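Local coordinates for protein shikimate kinase (Bacteroides thetaiotaomicron, PDB 3VAA) that probably phosphorylates the 3-hydroxyl group of shikimate using ATP, with magnesium as cofactor, on the pathway to chorismate and the aromatic amino acids, at residues A177-L180 against W184-E187; N86-V91 against E113-T118. All coordinates share one frame; numbering follows the deposited sequence.

Interaction 1. Residues A177-L180 against W184-E187; sequences ADEL and WQIE
The loop between the last strand of the sheet, 173-176, and the C-terminal helix 183-196 folds back on the first turn of that helix, where E179 and L180 meet Q185 and I186. Backbone and side chains share the contact. No hydrogen bond joins 177-180 to 184-187, and the touching is by van der Waals packing.

Q185 points its CB at the loop, and this carbon lies 3.5 Å from E179 O. Its CG stands anti to its own carbonyl carbon (chi1 -68°), and the chain then runs out extended. This carries the amide across the E179 side chain at about a right angle, with OE1 3.5 Å from E179 CB. The same OE1 sits 3.4 Å from L180 N, but the angle is too poor for a hydrogen bond. Q185 OE1 hydrogen-bonds instead to E181 N, in the connection between the two segments. E179 O is not left bare: S189 OG bonds to both E179 O and Q185 O.

On the inner side I186 lies against the L180 backbone. Its CG1 is 3.7 Å from L180 O, and its CD1 is 3.8 Å from the same oxygen. The two side chains meet more loosely, L180 CB to I186 CG1 at 4.3 Å.

Around the contact, I186 also packs on T40 and A44 of helix 38-49, which follows the P-loop; T40 is a predicted ATP-binding residue. L180 reaches R134 of helix 128-137, and D178 touches V130 of the same helix.

Interaction 2. Residues N86-V91 against E113-T118; sequences NMLHEV and EFMNRT
L88 and H89 are the residues of 86-91 that meet the other helix, and they do so through M115 and F114. L88 comes first. Its CB points toward 113-118, and CG lies anti to the backbone N (chi1 176°), which sends the branched end across M115 at about a right angle. L88 CD1 is 4.0 Å from M115 CG, and L88 CD2 is 4.1 Å from the same carbon. M115 SD also comes near CD1. L88 CG packs on F114 CD2 at 4.2 Å, and the L88 carbonyl oxygen lies at the edge of the F114 ring, close to its plane.

These are two helices on one face of the parallel sheet of the shikimate kinase fold. Their short segments run almost exactly parallel, 2° apart, with axes 11.1 Å from each other. L88 and M115 both rest on F29 of the central strand 27-31.

H89 follows. Its ring lies flat on the F114 ring in a face-to-face stack, with planes 7° apart and centroids 3.6 Å apart. The close centroid spacing means that the rings overlap almost squarely. H89 ND1 is 3.5 Å from F114 CZ. F114 gets there with its CG anti to the backbone N. T118 CG2 lies over the opposite face, toward its rim, 3.7 Å above the ring plane, so the phenyl lies between histidine and threonine. T118 OG1 bonds back to F114 O, which also accepts T118 N. R117 NH2 lies at the edge of the phenyl ring, in its plane, while R117 NH1 forms a salt bridge to E113 OE2.

From the N terminus, interaction 2 comes first. It brings the end of helix 68-91 beside helix 111-118 and closes a loop that holds strand 97-100 and the predicted substrate-binding G103. The chain then runs through strand 120-125, helices 128-137 and 150-168, and edge strand 173-176. Interaction 1 follows and closes a short turn, with three residues between 177-180 and 184-187. The two loops are in series; they neither nest nor cross. The centres of interactions 1 and 2 are about 27 Å apart, on opposite sides of the chain's centre, and the two contacts do not touch. Interaction 2 joins two helices next to strand 27-31. Interaction 1 ties the C-terminal helix to the loop leaving the sheet.

Interaction 1. Residues A177-L180 against W184-E187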
ATOM      1  N   ALA A 177       1.781   3.399  11.323  1.00 23.66           N
ATOM      2  CA  ALA A 177       0.421   2.962  11.127  1.00 23.76           C
ATOM      3  C   ALA A 177       0.070   1.773  12.040  1.00 24.13           C
ATOM      4  O   ALA A 177      -0.800   0.973  11.705  1.00 23.96           O
ATOM      5  CB  ALA A 177       0.215   2.606   9.637  1.00 22.22           C
ATOM      6  N   ASP A 178       0.754   1.682  13.191  1.00 25.48           N
ATOM      7  CA  ASP A 178       0.529   0.597  14.162  1.00 26.75           C
ATOM      8  C   ASP A 178      -0.872   0.582  14.729  1.00 27.12           C
ATOM      9  O   ASP A 178      -1.376  -0.487  15.085  1.00 28.32           O
ATOM     10  CB  ASP A 178       1.463   0.711  15.378  1.00 28.14           C
ATOM     11  CG  ASP A 178       2.916   0.380  15.064  1.00 33.02           C
ATOM     12  OD1 ASP A 178       3.173  -0.292  14.049  1.00 34.48           O
ATOM     13  OD2 ASP A 178       3.800   0.776  15.873  1.00 38.51           O
ATOM     14  N   GLU A 179      -1.504   1.753  14.830  1.00 26.51           N
ATOM     15  CA  GLU A 179      -2.784   1.854  15.531  1.00 27.59           C
ATOM     16  C   GLU A 179      -3.929   2.201  14.616  1.00 26.74           C
ATOM     17  O   GLU A 179      -4.188   3.364  14.351  1.00 28.34           O
ATOM     18  CB  GLU A 179      -2.660   2.860  16.694  1.00 29.88           C
ATOM     19  CG  GLU A 179      -1.655   2.397  17.768  1.00 32.56           C
ATOM     20  CD  GLU A 179      -1.718   3.194  19.073  1.00 34.75           C
ATOM     21  OE1 GLU A 179      -1.773   4.441  19.010  1.00 34.17           O
ATOM     22  OE2 GLU A 179      -1.673   2.555  20.159  1.00 37.14           O
ATOM     23  N   LEU A 180      -4.601   1.160  14.111  1.00 25.61           N
ATOM     24  CA  LEU A 180      -5.743   1.322  13.207  1.00 26.85           C
ATOM     25  C   LEU A 180      -6.796   0.305  13.573  1.00 28.95           C
ATOM     26  O   LEU A 180      -7.621  -0.105  12.735  1.00 30.02           O
ATOM     27  CB  LEU A 180      -5.302   1.107  11.746  1.00 26.80           C
ATOM     28  CG  LEU A 180      -4.288   2.081  11.147  1.00 26.57           C
ATOM     29  CD1 LEU A 180      -3.831   1.563   9.794  1.00 26.85           C
ATOM     30  CD2 LEU A 180      -4.854   3.492  11.026  1.00 29.86           C
ATOM     31  N   TRP A 184     -11.612   5.191  16.961  1.00 36.44           N
ATOM     32  CA  TRP A 184     -10.832   6.237  17.631  1.00 36.52           C
ATOM     33  C   TRP A 184      -9.414   6.280  17.066  1.00 33.96           C
ATOM     34  O   TRP A 184      -8.889   7.352  16.751  1.00 33.36           O
ATOM     35  CB  TRP A 184     -10.751   5.984  19.145  1.00 36.89           C
ATOM     36  CG  TRP A 184     -12.073   6.018  19.904  1.00 43.30           C
ATOM     37  CD1 TRP A 184     -12.911   4.966  20.145  1.00 45.13           C
ATOM     38  CD2 TRP A 184     -12.667   7.160  20.549  1.00 47.13           C
ATOM     39  NE1 TRP A 184     -13.994   5.383  20.898  1.00 49.92           N
ATOM     40  CE2 TRP A 184     -13.869   6.724  21.153  1.00 50.05           C
ATOM     41  CE3 TRP A 184     -12.303   8.508  20.668  1.00 50.65           C
ATOM     42  CZ2 TRP A 184     -14.712   7.590  21.867  1.00 53.65           C
ATOM     43  CZ3 TRP A 184     -13.146   9.375  21.381  1.00 52.52           C
ATOM     44  CH2 TRP A 184     -14.334   8.907  21.966  1.00 54.28           C
ATOM     45  N   GLN A 185      -8.795   5.106  16.967  1.00 31.94           N
ATOM     46  CA  GLN A 185      -7.426   4.993  16.457  1.00 30.52           C
ATOM     47  C   GLN A 185      -7.321   5.421  14.999  1.00 29.87           C
ATOM     48  O   GLN A 185      -6.365   6.075  14.614  1.00 30.19           O
ATOM     49  CB  GLN A 185      -6.925   3.556  16.587  1.00 30.35           C
ATOM     50  CG  GLN A 185      -6.733   3.128  18.011  1.00 31.99           C
ATOM     51  CD  GLN A 185      -6.357   1.680  18.139  1.00 29.96           C
ATOM     52  OE1 GLN A 185      -5.601   1.143  17.334  1.00 30.25           O
ATOM     53  NE2 GLN A 185      -6.910   1.025  19.157  1.00 32.75           N
ATOM     54  N   ILE A 186      -8.301   5.029  14.184  1.00 29.55           N
ATOM     55  CA  ILE A 186      -8.296   5.400  12.768  1.00 28.36           C
ATOM     56  C   ILE A 186      -8.457   6.910  12.650  1.00 31.58           C
ATOM     57  O   ILE A 186      -7.690   7.553  11.933  1.00 27.84           O
ATOM     58  CB  ILE A 186      -9.378   4.665  11.964  1.00 27.33           C
ATOM     59  CG1 ILE A 186      -9.072   3.173  11.908  1.00 27.89           C
ATOM     60  CG2 ILE A 186      -9.472   5.239  10.549  1.00 30.29           C
ATOM     61  CD1 ILE A 186     -10.195   2.344  11.318  1.00 29.81           C
ATOM     62  N   GLU A 187      -9.414   7.487  13.385  1.00 33.19           N
ATOM     63  CA  GLU A 187      -9.617   8.940  13.359  1.00 36.01           C
ATOM     64  C   GLU A 187      -8.365   9.688  13.817  1.00 35.67           C
ATOM     65  O   GLU A 187      -8.015  10.710  13.241  1.00 35.83           O
ATOM     66  CB  GLU A 187     -10.815   9.351  14.241  1.00 38.45           C
ATOM     67  CG  GLU A 187     -11.037  10.876  14.375  1.00 44.08           C
ATOM     68  CD  GLU A 187     -11.310  11.569  13.043  1.00 47.99           C
ATOM     69  OE1 GLU A 187     -11.691  10.881  12.071  1.00 52.32           O
ATOM     70  OE2 GLU A 187     -11.151  12.806  12.975  1.00 52.33           O
TER

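Interaction 2. Residues N86-V91 against E113-T118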
ATOM      1  N   ASN A  86       2.640   0.731 -15.725  1.00 16.67           N
ATOM      2  CA  ASN A  86       1.850   1.495 -16.663  1.00 16.67           C
ATOM      3  C   ASN A  86       0.550   2.029 -16.039  1.00 17.37           C
ATOM      4  O   ASN A  86       0.163   3.164 -16.282  1.00 18.13           O
ATOM      5  CB  ASN A  86       1.566   0.670 -17.919  1.00 16.44           C
ATOM      6  CG  ASN A  86       2.801   0.407 -18.728  1.00 17.49           C
ATOM      7  OD1 ASN A  86       3.749   1.213 -18.714  1.00 18.26           O
ATOM      8  ND2 ASN A  86       2.779  -0.679 -19.524  1.00 20.06           N
ATOM      9  N   MET A  87      -0.100   1.227 -15.194  1.00 16.80           N
ATOM     10  CA  MET A  87      -1.315   1.672 -14.559  1.00 18.00           C
ATOM     11  C   MET A  87      -1.017   2.730 -13.473  1.00 17.85           C
ATOM     12  O   MET A  87      -1.810   3.667 -13.280  1.00 18.24           O
ATOM     13  CB  MET A  87      -2.106   0.486 -14.006  1.00 17.14           C
ATOM     14  CG  MET A  87      -2.698  -0.440 -15.084  1.00 20.00           C
ATOM     15  SD  MET A  87      -3.635   0.404 -16.373  1.00 22.19           S
ATOM     16  CE  MET A  87      -2.371   0.710 -17.649  1.00 21.11           C
ATOM     17  N   LEU A  88       0.104   2.596 -12.789  1.00 17.40           N
ATOM     18  CA  LEU A  88       0.567   3.618 -11.838  1.00 18.59           C
ATOM     19  C   LEU A  88       0.684   4.958 -12.581  1.00 18.52           C
ATOM     20  O   LEU A  88       0.245   5.996 -12.077  1.00 18.38           O
ATOM     21  CB  LEU A  88       1.911   3.243 -11.233  1.00 19.37           C
ATOM     22  CG  LEU A  88       2.566   4.269 -10.299  1.00 20.27           C
ATOM     23  CD1 LEU A  88       1.635   4.587  -9.116  1.00 22.52           C
ATOM     24  CD2 LEU A  88       3.937   3.754  -9.799  1.00 19.38           C
ATOM     25  N   HIS A  89       1.256   4.944 -13.792  1.00 18.71           N
ATOM     26  CA  HIS A  89       1.374   6.171 -14.569  1.00 20.08           C
ATOM     27  C   HIS A  89       0.024   6.754 -14.963  1.00 21.36           C
ATOM     28  O   HIS A  89      -0.117   7.969 -15.050  1.00 25.83           O
ATOM     29  CB  HIS A  89       2.333   5.974 -15.754  1.00 20.49           C
ATOM     30  CG  HIS A  89       3.764   5.938 -15.338  1.00 19.34           C
ATOM     31  ND1 HIS A  89       4.691   6.848 -15.791  1.00 19.87           N
ATOM     32  CD2 HIS A  89       4.406   5.176 -14.419  1.00 21.03           C
ATOM     33  CE1 HIS A  89       5.859   6.605 -15.223  1.00 19.79           C
ATOM     34  NE2 HIS A  89       5.717   5.596 -14.385  1.00 21.29           N
ATOM     35  N   GLU A  90      -0.960   5.904 -15.203  1.00 20.55           N
ATOM     36  CA  GLU A  90      -2.296   6.386 -15.512  1.00 20.54           C
ATOM     37  C   GLU A  90      -2.956   7.053 -14.303  1.00 23.28           C
ATOM     38  O   GLU A  90      -3.497   8.157 -14.420  1.00 24.96           O
ATOM     39  CB  GLU A  90      -3.191   5.258 -16.023  1.00 22.93           C
ATOM     40  CG  GLU A  90      -2.847   4.768 -17.398  1.00 23.23           C
ATOM     41  CD  GLU A  90      -3.969   3.959 -18.029  1.00 26.92           C
ATOM     42  OE1 GLU A  90      -5.021   3.778 -17.378  1.00 26.65           O
ATOM     43  OE2 GLU A  90      -3.816   3.494 -19.173  1.00 26.25           O
ATOM     44  N   VAL A  91      -2.911   6.384 -13.141  1.00 21.71           N
ATOM     45  CA  VAL A  91      -3.600   6.936 -11.956  1.00 22.67           C
ATOM     46  C   VAL A  91      -2.878   8.170 -11.452  1.00 22.59           C
ATOM     47  O   VAL A  91      -3.482   9.034 -10.817  1.00 25.49           O
ATOM     48  CB  VAL A  91      -3.805   5.883 -10.821  1.00 21.77           C
ATOM     49  CG1 VAL A  91      -4.642   4.691 -11.346  1.00 23.52           C
ATOM     50  CG2 VAL A  91      -2.499   5.394 -10.247  1.00 19.65           C
ATOM     51  N   GLU A 113      10.418   6.702  -7.138  1.00 25.53           N
ATOM     52  CA  GLU A 113      10.902   8.014  -7.524  1.00 27.50           C
ATOM     53  C   GLU A 113       9.782   8.765  -8.259  1.00 25.83           C
ATOM     54  O   GLU A 113       9.584   9.972  -8.060  1.00 25.67           O
ATOM     55  CB  GLU A 113      12.152   7.846  -8.380  1.00 28.91           C
ATOM     56  CG  GLU A 113      12.738   9.094  -8.967  1.00 37.70           C
ATOM     57  CD  GLU A 113      13.866   8.765  -9.939  1.00 44.86           C
ATOM     58  OE1 GLU A 113      15.008   8.554  -9.484  1.00 52.98           O
ATOM     59  OE2 GLU A 113      13.603   8.717 -11.161  1.00 45.94           O
ATOM     60  N   PHE A 114       9.030   8.037  -9.083  1.00 23.71           N
ATOM     61  CA  PHE A 114       7.932   8.614  -9.843  1.00 21.74           C
ATOM     62  C   PHE A 114       6.801   9.091  -8.945  1.00 21.46           C
ATOM     63  O   PHE A 114       6.308  10.226  -9.080  1.00 23.29           O
ATOM     64  CB  PHE A 114       7.466   7.630 -10.910  1.00 21.94           C
ATOM     65  CG  PHE A 114       6.254   8.085 -11.660  1.00 21.80           C
ATOM     66  CD1 PHE A 114       6.360   9.045 -12.654  1.00 24.66           C
ATOM     67  CD2 PHE A 114       5.020   7.535 -11.388  1.00 24.27           C
ATOM     68  CE1 PHE A 114       5.224   9.474 -13.348  1.00 24.19           C
ATOM     69  CE2 PHE A 114       3.879   7.937 -12.069  1.00 24.22           C
ATOM     70  CZ  PHE A 114       3.988   8.906 -13.064  1.00 24.78           C
ATOM     71  N   MET A 115       6.419   8.260  -7.987  1.00 20.74           N
ATOM     72  CA  MET A 115       5.413   8.649  -7.021  1.00 21.38           C
ATOM     73  C   MET A 115       5.902   9.881  -6.227  1.00 22.72           C
ATOM     74  O   MET A 115       5.139  10.827  -6.028  1.00 22.20           O
ATOM     75  CB  MET A 115       5.092   7.484  -6.084  1.00 21.07           C
ATOM     76  CG  MET A 115       4.219   6.439  -6.735  1.00 21.17           C
ATOM     77  SD  MET A 115       3.654   5.152  -5.616  1.00 23.16           S
ATOM     78  CE  MET A 115       5.074   4.091  -5.500  1.00 23.51           C
ATOM     79  N   ASN A 116       7.167   9.880  -5.801  1.00 22.79           N
ATOM     80  CA  ASN A 116       7.696  11.033  -5.071  1.00 25.65           C
ATOM     81  C   ASN A 116       7.565  12.346  -5.867  1.00 28.60           C
ATOM     82  O   ASN A 116       7.215  13.379  -5.302  1.00 29.70           O
ATOM     83  CB  ASN A 116       9.157  10.800  -4.626  1.00 26.73           C
ATOM     84  CG  ASN A 116       9.266  10.010  -3.317  1.00 28.13           C
ATOM     85  OD1 ASN A 116       8.409  10.121  -2.442  1.00 31.84           O
ATOM     86  ND2 ASN A 116      10.366   9.288  -3.150  1.00 29.55           N
ATOM     87  N   ARG A 117       7.833  12.295  -7.168  1.00 28.46           N
ATOM     88  CA  ARG A 117       7.755  13.481  -8.035  1.00 31.05           C
ATOM     89  C   ARG A 117       6.341  13.941  -8.348  1.00 31.25           C
ATOM     90  O   ARG A 117       6.122  15.131  -8.581  1.00 33.20           O
ATOM     91  CB  ARG A 117       8.424  13.233  -9.389  1.00 32.16           C
ATOM     92  CG  ARG A 117       9.905  12.957  -9.359  1.00 40.52           C
ATOM     93  CD  ARG A 117      10.519  13.147 -10.763  1.00 47.74           C
ATOM     94  NE  ARG A 117       9.860  12.357 -11.804  1.00 52.59           N
ATOM     95  CZ  ARG A 117      10.215  11.126 -12.170  1.00 57.12           C
ATOM     96  NH1 ARG A 117      11.228  10.502 -11.576  1.00 59.92           N
ATOM     97  NH2 ARG A 117       9.543  10.507 -13.133  1.00 58.75           N
ATOM     98  N   THR A 118       5.384  13.022  -8.362  1.00 28.33           N
ATOM     99  CA  THR A 118       4.015  13.356  -8.780  1.00 28.41           C
ATOM    100  C   THR A 118       2.979  13.556  -7.670  1.00 28.97           C
ATOM    101  O   THR A 118       1.923  14.122  -7.930  1.00 31.15           O
ATOM    102  CB  THR A 118       3.460  12.338  -9.782  1.00 27.33           C
ATOM    103  OG1 THR A 118       3.434  11.029  -9.196  1.00 27.76           O
ATOM    104  CG2 THR A 118       4.330  12.312 -11.048  1.00 27.12           C
TER